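Local structure of UDP-N-acetylglucosamine pyrophosphorylase (Entamoeba histolytica, 3OC9) at residues K176-S181 / Y266-L271. The protein probably catalyses the transfer of uridylate from UTP to N-acetylglucosamine 1-phosphate, giving UDP-N-acetylglucosamine and diphosphate. Numbering follows the deposited sequence.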
ATOM      1  N   LYS A 176      22.024   0.326   9.504  1.00 29.24           N
ATOM      2  CA  LYS A 176      21.583  -1.077   9.357  1.00 29.45           C
ATOM      3  C   LYS A 176      21.912  -1.735   7.996  1.00 28.98           C
ATOM      4  O   LYS A 176      21.761  -2.958   7.842  1.00 29.54           O
ATOM      5  CB  LYS A 176      20.070  -1.191   9.633  1.00 29.10           C
ATOM      6  CG  LYS A 176      19.623  -0.804  11.044  1.00 30.90           C
ATOM      7  CD  LYS A 176      19.932  -1.916  12.046  1.00 36.89           C
ATOM      8  CE  LYS A 176      19.843  -1.420  13.474  1.00 38.74           C
ATOM      9  NZ  LYS A 176      20.192  -2.509  14.429  1.00 41.82           N
ATOM     10  N   GLY A 177      22.352  -0.938   7.023  1.00 27.92           N
ATOM     11  CA  GLY A 177      22.637  -1.434   5.661  1.00 27.42           C
ATOM     12  C   GLY A 177      21.408  -1.606   4.754  1.00 26.26           C
ATOM     13  O   GLY A 177      21.476  -2.294   3.727  1.00 26.28           O
ATOM     14  N   ILE A 178      20.285  -0.991   5.130  1.00 24.70           N
ATOM     15  CA  ILE A 178      19.044  -1.048   4.321  1.00 23.19           C
ATOM     16  C   ILE A 178      19.185  -0.280   2.990  1.00 22.68           C
ATOM     17  O   ILE A 178      19.533   0.922   2.974  1.00 23.76           O
ATOM     18  CB  ILE A 178      17.815  -0.559   5.134  1.00 22.20           C
ATOM     19  CG1 ILE A 178      17.545  -1.517   6.317  1.00 23.33           C
ATOM     20  CG2 ILE A 178      16.552  -0.382   4.199  1.00 22.07           C
ATOM     21  CD1 ILE A 178      16.539  -0.974   7.357  1.00 21.73           C
ATOM     22  N   LYS A 179      18.954  -0.990   1.883  1.00 22.20           N
ATOM     23  CA  LYS A 179      19.160  -0.455   0.522  1.00 22.70           C
ATOM     24  C   LYS A 179      17.862  -0.212  -0.270  1.00 21.74           C
ATOM     25  O   LYS A 179      17.832   0.666  -1.148  1.00 20.67           O
ATOM     26  CB  LYS A 179      20.076  -1.383  -0.300  1.00 23.65           C
ATOM     27  CG  LYS A 179      21.502  -1.620   0.264  1.00 28.74           C
ATOM     28  CD  LYS A 179      22.355  -0.345   0.174  1.00 35.40           C
ATOM     29  CE  LYS A 179      23.800  -0.589   0.595  1.00 39.92           C
ATOM     30  NZ  LYS A 179      24.669   0.496   0.042  1.00 43.20           N
ATOM     31  N   TYR A 180      16.825  -1.014  -0.006  1.00 21.14           N
ATOM     32  CA  TYR A 180      15.534  -0.922  -0.746  1.00 20.79           C
ATOM     33  C   TYR A 180      14.317  -0.994   0.195  1.00 20.39           C
ATOM     34  O   TYR A 180      14.296  -1.837   1.086  1.00 20.97           O
ATOM     35  CB  TYR A 180      15.425  -2.073  -1.776  1.00 20.64           C
ATOM     36  CG  TYR A 180      16.490  -2.065  -2.861  1.00 22.24           C
ATOM     37  CD1 TYR A 180      16.475  -1.092  -3.866  1.00 21.96           C
ATOM     38  CD2 TYR A 180      17.514  -3.033  -2.888  1.00 24.09           C
ATOM     39  CE1 TYR A 180      17.464  -1.077  -4.885  1.00 24.05           C
ATOM     40  CE2 TYR A 180      18.512  -3.015  -3.911  1.00 24.72           C
ATOM     41  CZ  TYR A 180      18.464  -2.036  -4.895  1.00 24.42           C
ATOM     42  OH  TYR A 180      19.415  -1.982  -5.909  1.00 25.41           O
ATOM     43  N   SER A 181      13.313  -0.121  -0.010  1.00 19.74           N
ATOM     44  CA  SER A 181      12.084  -0.082   0.824  1.00 18.81           C
ATOM     45  C   SER A 181      10.831  -0.131  -0.078  1.00 18.16           C
ATOM     46  O   SER A 181      10.798   0.529  -1.131  1.00 18.39           O
ATOM     47  CB  SER A 181      12.033   1.194   1.712  1.00 18.82           C
ATOM     48  OG  SER A 181      13.156   1.306   2.613  1.00 19.74           O
ATOM     49  N   TYR A 266      11.680   2.023  -3.529  1.00 17.01           N
ATOM     50  CA  TYR A 266      12.642   3.141  -3.573  1.00 17.57           C
ATOM     51  C   TYR A 266      14.031   2.731  -3.053  1.00 19.00           C
ATOM     52  O   TYR A 266      14.129   2.057  -2.009  1.00 19.43           O
ATOM     53  CB  TYR A 266      12.155   4.303  -2.689  1.00 17.81           C
ATOM     54  CG  TYR A 266      10.785   4.902  -2.980  1.00 16.42           C
ATOM     55  CD1 TYR A 266      10.612   5.825  -4.026  1.00 15.97           C
ATOM     56  CD2 TYR A 266       9.683   4.608  -2.166  1.00 17.07           C
ATOM     57  CE1 TYR A 266       9.363   6.411  -4.278  1.00 16.90           C
ATOM     58  CE2 TYR A 266       8.415   5.204  -2.402  1.00 18.30           C
ATOM     59  CZ  TYR A 266       8.262   6.088  -3.459  1.00 18.13           C
ATOM     60  OH  TYR A 266       7.013   6.661  -3.690  1.00 20.06           O
ATOM     61  N   SER A 267      15.096   3.160  -3.740  1.00 19.55           N
ATOM     62  CA  SER A 267      16.476   2.999  -3.208  1.00 19.60           C
ATOM     63  C   SER A 267      16.705   4.019  -2.082  1.00 20.08           C
ATOM     64  O   SER A 267      16.074   5.082  -2.078  1.00 19.76           O
ATOM     65  CB  SER A 267      17.538   3.121  -4.334  1.00 20.30           C
ATOM     66  OG  SER A 267      17.697   4.485  -4.761  1.00 19.24           O
ATOM     67  N   THR A 268      17.583   3.698  -1.121  1.00 20.47           N
ATOM     68  CA  THR A 268      17.861   4.592   0.027  1.00 21.25           C
ATOM     69  C   THR A 268      18.486   5.913  -0.466  1.00 21.88           C
ATOM     70  O   THR A 268      18.142   7.003   0.028  1.00 21.24           O
ATOM     71  CB  THR A 268      18.721   3.862   1.118  1.00 21.94           C
ATOM     72  OG1 THR A 268      18.005   2.712   1.596  1.00 21.58           O
ATOM     73  CG2 THR A 268      19.027   4.789   2.298  1.00 22.61           C
ATOM     74  N   SER A 269      19.373   5.815  -1.459  1.00 22.88           N
ATOM     75  CA  SER A 269      19.972   7.008  -2.076  0.55 23.74           C
ATOM     76  C   SER A 269      18.897   7.921  -2.684  1.00 23.17           C
ATOM     77  O   SER A 269      18.996   9.165  -2.588  1.00 23.33           O
ATOM     78  CB  SER A 269      21.009   6.611  -3.135  0.55 24.61           C
ATOM     79  OG  SER A 269      21.609   7.756  -3.719  0.55 26.01           O
ATOM     80  N   PHE A 270      17.862   7.324  -3.301  1.00 22.22           N
ATOM     81  CA  PHE A 270      16.765   8.145  -3.852  1.00 21.47           C
ATOM     82  C   PHE A 270      15.945   8.837  -2.739  1.00 20.89           C
ATOM     83  O   PHE A 270      15.613  10.028  -2.864  1.00 21.28           O
ATOM     84  CB  PHE A 270      15.840   7.391  -4.859  1.00 20.36           C
ATOM     85  CG  PHE A 270      14.730   8.277  -5.412  1.00 20.21           C
ATOM     86  CD1 PHE A 270      13.447   8.224  -4.883  1.00 19.25           C
ATOM     87  CD2 PHE A 270      15.003   9.230  -6.415  1.00 21.08           C
ATOM     88  CE1 PHE A 270      12.434   9.094  -5.350  1.00 19.97           C
ATOM     89  CE2 PHE A 270      14.002  10.096  -6.893  1.00 21.00           C
ATOM     90  CZ  PHE A 270      12.715  10.022  -6.374  1.00 21.49           C
ATOM     91  N   LEU A 271      15.640   8.111  -1.659  1.00 20.43           N
ATOM     92  CA  LEU A 271      14.938   8.702  -0.504  1.00 20.54           C
ATOM     93  C   LEU A 271      15.717   9.906   0.076  1.00 21.66           C
ATOM     94  O   LEU A 271      15.113  10.901   0.487  1.00 21.78           O
ATOM     95  CB  LEU A 271      14.661   7.650   0.601  1.00 20.50           C
ATOM     96  CG  LEU A 271      13.660   6.520   0.270  1.00 19.60           C
ATOM     97  CD1 LEU A 271      13.602   5.522   1.417  1.00 20.21           C
ATOM     98  CD2 LEU A 271      12.257   7.044  -0.064  1.00 19.57           C
TER
HETATM   99  O   HOH W   1      15.258   2.282   0.872  1.00 18.44           O
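Ser181 and Tyr266 form an antiparallel hydrogen-bonded pair at one end of strands 180-184 and 263-267. These strands lie in the central mixed sheet of a GT-A type nucleotidyltransferase fold, where 180-184 also runs parallel to 36-41. Ser181 N reaches Tyr266 O at 3.1 Å, in the carbonyl plane. Tyr266 N returns a bond to Ser181 O at 3.0 Å. Next along comes the non-hydrogen-bonded pair Tyr180 and Ser267, and there the second strand turns into helix 268-274.

The tight part of the contact is at this turn. Thr268 N donates to Lys179 O at 3.0 Å, from above the carbonyl plane. The hydroxyl of Thr268 lies beside its own backbone N, anti to the carbonyl carbon (chi1 -60°). This turns OG1 toward the loop before strand 180-184, where it donates to Ile178 O at 2.7 Å, again from above the carbonyl plane. The first residue of the helix thus grips two successive carbonyls of the loop that leads into strand 180-184. A water sits on the side of Ser181 and Tyr266. It donates to Thr268 OG1 and to Tyr266 O, and is hydrogen-bonded to Ser181 OG at 2.9 Å. Met173 of helix 169-176 also packs on Ser181.

The Tyr180 ring is buried but meets Ser267 only loosely and obliquely, with CD1 4.1 Å from Ser267 CA. The hydroxyl of Tyr180 is hydrogen-bonded to Asp203. The solvent side belongs to Lys179 and Ser267. Lys179 is exposed, and its CB starts out away from 266-271. Ser267 is partly exposed and occupies the N-cap position of the helix. Its chi1 of 74° sets OG between the backbone N and the carbonyl carbon, where OG accepts from Phe270 N at 3.2 Å.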